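Side-chain contacts in secondary thiamine-phosphate synthase enzyme (PDB 2CU5), which probably has thiamine-phosphate synthase activity, although its biological role remains unestablished: residues 10-14 and 15-19; 96-100 and 101-105. One frame throughout, in Å; residues are numbered along the deposited sequence.

Contact 1 (10-14 and 15-19)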
ATOM      1  N   PRO A  10       1.949  -4.561  22.022  1.00 20.37           N
ATOM      2  CA  PRO A  10       1.475  -3.403  22.788  1.00 19.05           C
ATOM      3  C   PRO A  10       1.847  -2.133  22.015  1.00 19.81           C
ATOM      4  O   PRO A  10       2.945  -2.039  21.461  1.00 19.10           O
ATOM      5  CB  PRO A  10       2.245  -3.517  24.103  1.00 18.80           C
ATOM      6  CG  PRO A  10       2.482  -5.000  24.232  1.00 20.36           C
ATOM      7  CD  PRO A  10       2.877  -5.376  22.827  1.00 18.67           C
ATOM      8  N   THR A  11       0.939  -1.165  21.977  1.00 19.33           N
ATOM      9  CA  THR A  11       1.196   0.082  21.261  1.00 19.63           C
ATOM     10  C   THR A  11       0.879   1.306  22.110  1.00 19.97           C
ATOM     11  O   THR A  11       0.049   1.246  23.016  1.00 20.23           O
ATOM     12  CB  THR A  11       0.344   0.168  19.983  1.00 15.61           C
ATOM     13  OG1 THR A  11      -1.043   0.128  20.336  1.00 19.45           O
ATOM     14  CG2 THR A  11       0.658  -0.998  19.052  1.00 19.28           C
ATOM     15  N   PRO A  12       1.557   2.432  21.841  1.00 20.13           N
ATOM     16  CA  PRO A  12       1.325   3.674  22.586  1.00 20.03           C
ATOM     17  C   PRO A  12       0.127   4.392  21.968  1.00 19.81           C
ATOM     18  O   PRO A  12      -0.505   3.859  21.059  1.00 17.87           O
ATOM     19  CB  PRO A  12       2.624   4.438  22.379  1.00 20.14           C
ATOM     20  CG  PRO A  12       2.987   4.066  20.975  1.00 20.72           C
ATOM     21  CD  PRO A  12       2.733   2.565  20.960  1.00 20.24           C
ATOM     22  N   GLU A  13      -0.188   5.594  22.445  1.00 20.07           N
ATOM     23  CA  GLU A  13      -1.320   6.328  21.885  1.00 21.89           C
ATOM     24  C   GLU A  13      -1.116   6.417  20.378  1.00 20.07           C
ATOM     25  O   GLU A  13      -2.042   6.211  19.592  1.00 19.82           O
ATOM     26  CB  GLU A  13      -1.407   7.735  22.483  1.00 24.59           C
ATOM     27  CG  GLU A  13      -2.709   8.442  22.153  1.00 30.05           C
ATOM     28  CD  GLU A  13      -2.766   9.850  22.703  1.00 34.11           C
ATOM     29  OE1 GLU A  13      -2.389  10.046  23.878  1.00 36.32           O
ATOM     30  OE2 GLU A  13      -3.197  10.758  21.960  1.00 37.10           O
ATOM     31  N   GLU A  14       0.111   6.732  19.981  1.00 20.62           N
ATOM     32  CA  GLU A  14       0.447   6.814  18.571  1.00 21.69           C
ATOM     33  C   GLU A  14       1.949   6.693  18.408  1.00 20.36           C
ATOM     34  O   GLU A  14       2.720   7.218  19.217  1.00 20.60           O
ATOM     35  CB  GLU A  14      -0.058   8.126  17.951  1.00 25.25           C
ATOM     36  CG  GLU A  14       0.870   9.324  18.079  1.00 30.57           C
ATOM     37  CD  GLU A  14       0.506  10.437  17.104  1.00 34.39           C
ATOM     38  OE1 GLU A  14       1.238  11.449  17.043  1.00 37.71           O
ATOM     39  OE2 GLU A  14      -0.514  10.302  16.394  1.00 35.73           O
ATOM     40  N   GLY A  15       2.362   5.979  17.367  1.00 18.30           N
ATOM     41  CA  GLY A  15       3.775   5.800  17.123  1.00 18.46           C
ATOM     42  C   GLY A  15       4.076   4.591  16.262  1.00 19.06           C
ATOM     43  O   GLY A  15       3.192   3.798  15.941  1.00 17.84           O
ATOM     44  N   PHE A  16       5.341   4.469  15.878  1.00 18.71           N
ATOM     45  CA  PHE A  16       5.801   3.359  15.059  1.00 19.17           C
ATOM     46  C   PHE A  16       6.495   2.366  15.980  1.00 18.93           C
ATOM     47  O   PHE A  16       7.528   2.677  16.582  1.00 19.61           O
ATOM     48  CB  PHE A  16       6.782   3.859  14.001  1.00 22.24           C
ATOM     49  CG  PHE A  16       6.137   4.644  12.898  1.00 23.49           C
ATOM     50  CD1 PHE A  16       5.582   3.996  11.799  1.00 27.02           C
ATOM     51  CD2 PHE A  16       6.070   6.031  12.960  1.00 27.55           C
ATOM     52  CE1 PHE A  16       4.968   4.719  10.773  1.00 26.91           C
ATOM     53  CE2 PHE A  16       5.456   6.762  11.937  1.00 28.14           C
ATOM     54  CZ  PHE A  16       4.907   6.101  10.845  1.00 26.31           C
ATOM     55  N   VAL A  17       5.911   1.181  16.105  1.00 18.17           N
ATOM     56  CA  VAL A  17       6.475   0.140  16.957  1.00 16.48           C
ATOM     57  C   VAL A  17       7.275  -0.811  16.078  1.00 15.83           C
ATOM     58  O   VAL A  17       6.739  -1.397  15.140  1.00 14.86           O
ATOM     59  CB  VAL A  17       5.362  -0.649  17.681  1.00 18.58           C
ATOM     60  CG1 VAL A  17       5.978  -1.676  18.624  1.00 17.33           C
ATOM     61  CG2 VAL A  17       4.467   0.308  18.451  1.00 17.54           C
ATOM     62  N   ASN A  18       8.560  -0.953  16.390  1.00 16.48           N
ATOM     63  CA  ASN A  18       9.451  -1.823  15.629  1.00 16.08           C
ATOM     64  C   ASN A  18       9.149  -3.284  15.970  1.00 15.12           C
ATOM     65  O   ASN A  18       9.434  -3.739  17.074  1.00 17.39           O
ATOM     66  CB  ASN A  18      10.905  -1.499  15.980  1.00 15.47           C
ATOM     67  CG  ASN A  18      11.891  -2.159  15.038  1.00 13.95           C
ATOM     68  OD1 ASN A  18      11.682  -3.289  14.603  1.00 16.20           O
ATOM     69  ND2 ASN A  18      12.972  -1.455  14.719  1.00 16.30           N
ATOM     70  N   ILE A  19       8.578  -4.016  15.023  1.00 16.55           N
ATOM     71  CA  ILE A  19       8.226  -5.415  15.252  1.00 16.95           C
ATOM     72  C   ILE A  19       9.078  -6.377  14.431  1.00 17.08           C
ATOM     73  O   ILE A  19       8.739  -7.551  14.280  1.00 16.91           O
ATOM     74  CB  ILE A  19       6.755  -5.664  14.897  1.00 17.21           C
ATOM     75  CG1 ILE A  19       6.535  -5.359  13.409  1.00 14.32           C
ATOM     76  CG2 ILE A  19       5.850  -4.796  15.788  1.00 17.86           C
ATOM     77  CD1 ILE A  19       5.161  -5.721  12.888  1.00 14.57           C
TER
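Val17 meets Pro12 and Thr11 through one methyl group, CG2, and the tight part of this turn is built around that atom. Val17 CG2 lies 3.8 Å from Pro12 CD, the proline ring and the valine side chain running antiparallel alongside one another. Thr11 comes in across, at about a right angle, bringing its methyl CG2 to 4.1 Å from Val17 CG2. The valine rotamer accounts for this: chi1 of -177° puts CG1 opposite the backbone N, while CG2 stays beside that N and meets both partners. Farther round the bend, Pro12 CG sits 4.1 Å from Gly15 N. Gly15 has phi 158° and psi 172°, angles at which a beta carbon would collide with the carbonyl O of Glu14, so this backbone shape is open to it as a glycine.

The solvent side is looser. The bond to Glu14 CB points away from 15-19, the chain is extended beyond CG, and OE2 makes a long, weak ion pair with Arg69 NH2. The proline ring of Pro12 is itself exposed.

No hydrogen bond crosses between the segments. The backbones of Thr11 and Val17 pair with Arg120 and Leu113, each in its own sheet, and Thr11 OG1 bonds to Arg120 N and Glu115 OE1. The chemistry implies an apolar contact without backbone pairing within 10-19, to which the Thr11-Glu115 bond adds a polar tie between the sheets.

Contact 2 (96-100 and 101-105); sequences LLAEK and GRLRL
A two-residue beta hairpin joins strand 93-99 to strand 102-103, with a type I' turn from Glu99 to Arg102 and Lys100 and Gly101 at its bend. Both turn residues have positive phi, as this turn type requires, and at Gly101 a beta carbon would collide with Lys100 O. Glu99 and Arg102 form the hydrogen-bonded pair: Glu99 N gives to Arg102 O at 2.7 Å, and Arg102 N returns a bond to Glu99 O at 3.1 Å. Ala98 and Leu103 follow as the non-hydrogen-bonded pair, and Arg104 N then bonds to Leu97 O at 2.8 Å. Beyond it a water takes over, accepting from Leu97 N and donating to Arg104 O, so the backbone link continues through solvent.

On the face carrying Glu99 and Arg102, Arg104 folds back over the partner strand. Its chain bends at chi2 (-60°) and chi3 (-69°), which lays Arg104 CD 3.6 Å from Glu99 CB, the two side chains running alongside in the same direction. Glu99 OE1 is near the guanidinium edge but 4.1 Å from Arg104 NE, with the planes 83° apart: opposite charges close together, short of a salt bridge.

On the face of Ala98 and Leu103, Leu103 CD2 reaches Leu96 CB at 4.1 Å and Ala98 CB at 4.3 Å. Separately, Leu96 CD2 meets Leu105 CD2 at 4.2 Å.

Strand 32-37 pairs with 93-99, while helix 20-25 packs on Leu103 and Leu105 and supplies Glu24 OE2 to Leu103 N. Val111 of strand 110-115 touches Leu96 and Leu103, and Phe37 of the second subunit packs on Leu96 and Leu105.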
ATOM      1  N   LEU A  96       7.251  -9.802   2.741  1.00 12.42           N
ATOM      2  CA  LEU A  96       8.696  -9.641   2.820  1.00 14.51           C
ATOM      3  C   LEU A  96       9.470 -10.944   2.653  1.00 16.20           C
ATOM      4  O   LEU A  96       8.943 -12.029   2.896  1.00 16.90           O
ATOM      5  CB  LEU A  96       9.056  -9.020   4.172  1.00 15.85           C
ATOM      6  CG  LEU A  96       8.362  -7.693   4.509  1.00 16.10           C
ATOM      7  CD1 LEU A  96       8.352  -7.469   6.013  1.00 16.90           C
ATOM      8  CD2 LEU A  96       9.074  -6.555   3.786  1.00 16.27           C
ATOM      9  N   LEU A  97      10.728 -10.809   2.247  1.00 17.00           N
ATOM     10  CA  LEU A  97      11.626 -11.946   2.052  1.00 19.16           C
ATOM     11  C   LEU A  97      12.325 -12.284   3.360  1.00 19.95           C
ATOM     12  O   LEU A  97      12.705 -11.391   4.119  1.00 19.72           O
ATOM     13  CB  LEU A  97      12.699 -11.599   1.021  1.00 20.02           C
ATOM     14  CG  LEU A  97      12.263 -11.301  -0.408  1.00 24.31           C
ATOM     15  CD1 LEU A  97      13.411 -10.641  -1.172  1.00 23.41           C
ATOM     16  CD2 LEU A  97      11.834 -12.586  -1.073  1.00 24.43           C
ATOM     17  N   ALA A  98      12.497 -13.576   3.616  1.00 19.05           N
ATOM     18  CA  ALA A  98      13.176 -14.030   4.816  1.00 20.48           C
ATOM     19  C   ALA A  98      14.189 -15.097   4.425  1.00 21.18           C
ATOM     20  O   ALA A  98      13.975 -15.857   3.483  1.00 20.83           O
ATOM     21  CB  ALA A  98      12.172 -14.605   5.814  1.00 19.86           C
ATOM     22  N   GLU A  99      15.304 -15.136   5.141  1.00 21.93           N
ATOM     23  CA  GLU A  99      16.332 -16.129   4.882  1.00 24.05           C
ATOM     24  C   GLU A  99      16.760 -16.716   6.213  1.00 23.44           C
ATOM     25  O   GLU A  99      17.318 -16.020   7.060  1.00 20.32           O
ATOM     26  CB  GLU A  99      17.530 -15.495   4.179  1.00 28.52           C
ATOM     27  CG  GLU A  99      18.666 -16.470   3.908  1.00 35.55           C
ATOM     28  CD  GLU A  99      19.800 -15.836   3.130  1.00 39.97           C
ATOM     29  OE1 GLU A  99      19.587 -15.477   1.952  1.00 42.97           O
ATOM     30  OE2 GLU A  99      20.906 -15.689   3.696  1.00 44.05           O
ATOM     31  N   LYS A 100      16.471 -18.000   6.396  1.00 23.83           N
ATOM     32  CA  LYS A 100      16.820 -18.702   7.620  1.00 23.89           C
ATOM     33  C   LYS A 100      16.359 -17.976   8.882  1.00 23.81           C
ATOM     34  O   LYS A 100      17.121 -17.799   9.833  1.00 23.69           O
ATOM     35  CB  LYS A 100      18.332 -18.946   7.647  1.00 26.42           C
ATOM     36  CG  LYS A 100      18.795 -19.788   6.460  1.00 30.19           C
ATOM     37  CD  LYS A 100      20.308 -19.915   6.364  1.00 34.75           C
ATOM     38  CE  LYS A 100      20.694 -20.726   5.129  1.00 35.78           C
ATOM     39  NZ  LYS A 100      22.169 -20.825   4.939  1.00 38.65           N
ATOM     40  N   GLY A 101      15.096 -17.558   8.880  1.00 23.69           N
ATOM     41  CA  GLY A 101      14.531 -16.888  10.036  1.00 23.11           C
ATOM     42  C   GLY A 101      14.788 -15.402  10.160  1.00 23.96           C
ATOM     43  O   GLY A 101      14.341 -14.784  11.124  1.00 23.76           O
ATOM     44  N   ARG A 102      15.506 -14.821   9.206  1.00 23.67           N
ATOM     45  CA  ARG A 102      15.789 -13.394   9.258  1.00 23.51           C
ATOM     46  C   ARG A 102      15.254 -12.662   8.037  1.00 21.45           C
ATOM     47  O   ARG A 102      15.449 -13.090   6.902  1.00 20.53           O
ATOM     48  CB  ARG A 102      17.293 -13.158   9.404  1.00 25.77           C
ATOM     49  CG  ARG A 102      17.835 -13.624  10.754  1.00 32.12           C
ATOM     50  CD  ARG A 102      19.312 -13.314  10.917  1.00 37.02           C
ATOM     51  NE  ARG A 102      19.819 -13.739  12.220  1.00 42.09           N
ATOM     52  CZ  ARG A 102      19.867 -15.004  12.636  1.00 43.32           C
ATOM     53  NH1 ARG A 102      19.437 -15.986  11.853  1.00 43.44           N
ATOM     54  NH2 ARG A 102      20.350 -15.288  13.838  1.00 44.35           N
ATOM     55  N   LEU A 103      14.572 -11.550   8.284  1.00 22.46           N
ATOM     56  CA  LEU A 103      14.006 -10.751   7.209  1.00 20.12           C
ATOM     57  C   LEU A 103      15.107 -10.091   6.389  1.00 20.48           C
ATOM     58  O   LEU A 103      16.063  -9.556   6.946  1.00 21.78           O
ATOM     59  CB  LEU A 103      13.077  -9.687   7.795  1.00 19.47           C
ATOM     60  CG  LEU A 103      11.817 -10.235   8.473  1.00 20.51           C
ATOM     61  CD1 LEU A 103      11.131  -9.132   9.284  1.00 19.70           C
ATOM     62  CD2 LEU A 103      10.889 -10.798   7.417  1.00 19.34           C
ATOM     63  N   ARG A 104      14.976 -10.147   5.064  1.00 21.16           N
ATOM     64  CA  ARG A 104      15.948  -9.538   4.157  1.00 22.54           C
ATOM     65  C   ARG A 104      15.474  -8.116   3.886  1.00 21.11           C
ATOM     66  O   ARG A 104      14.492  -7.903   3.177  1.00 20.51           O
ATOM     67  CB  ARG A 104      16.022 -10.315   2.840  1.00 25.64           C
ATOM     68  CG  ARG A 104      16.381 -11.782   2.997  1.00 32.07           C
ATOM     69  CD  ARG A 104      17.741 -11.985   3.659  1.00 37.85           C
ATOM     70  NE  ARG A 104      18.873 -11.584   2.820  1.00 43.52           N
ATOM     71  CZ  ARG A 104      19.365 -10.349   2.741  1.00 45.96           C
ATOM     72  NH1 ARG A 104      18.834  -9.364   3.454  1.00 48.32           N
ATOM     73  NH2 ARG A 104      20.403 -10.100   1.951  1.00 47.65           N
ATOM     74  N   LEU A 105      16.184  -7.149   4.451  1.00 20.70           N
ATOM     75  CA  LEU A 105      15.809  -5.749   4.316  1.00 20.54           C
ATOM     76  C   LEU A 105      16.982  -4.867   3.924  1.00 22.02           C
ATOM     77  O   LEU A 105      18.140  -5.280   4.015  1.00 21.32           O
ATOM     78  CB  LEU A 105      15.251  -5.257   5.652  1.00 20.54           C
ATOM     79  CG  LEU A 105      14.109  -6.092   6.234  1.00 19.68           C
ATOM     80  CD1 LEU A 105      13.824  -5.671   7.667  1.00 19.51           C
ATOM     81  CD2 LEU A 105      12.879  -5.919   5.357  1.00 21.10           C
TER
HETATM   82  O   HOH W   1      11.960  -8.208   1.981  1.00 17.58           O

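How the contacts relate
From the N terminus, contact 1 comes first: strand 5-11, within this chain an outermost strand of the five-stranded antiparallel sheet, turns into strand 15-18 of the three-stranded one. Helix 20-25 follows directly. Contact 2 comes much later, where strand 93-99 reverses into 102-103, at the other end of the larger sheet within this chain. The two closures are in series, neither nesting nor crossing. The centres of contact 1 and contact 2 lie about 22 Å apart; the nearest atoms of contact 1 and contact 2 are about 6 Å apart, without touching. Contact 1 thus joins two sheets, whereas contact 2 adds a short strand at the end of one. Strand 110-115 approaches both contacts, through Val111.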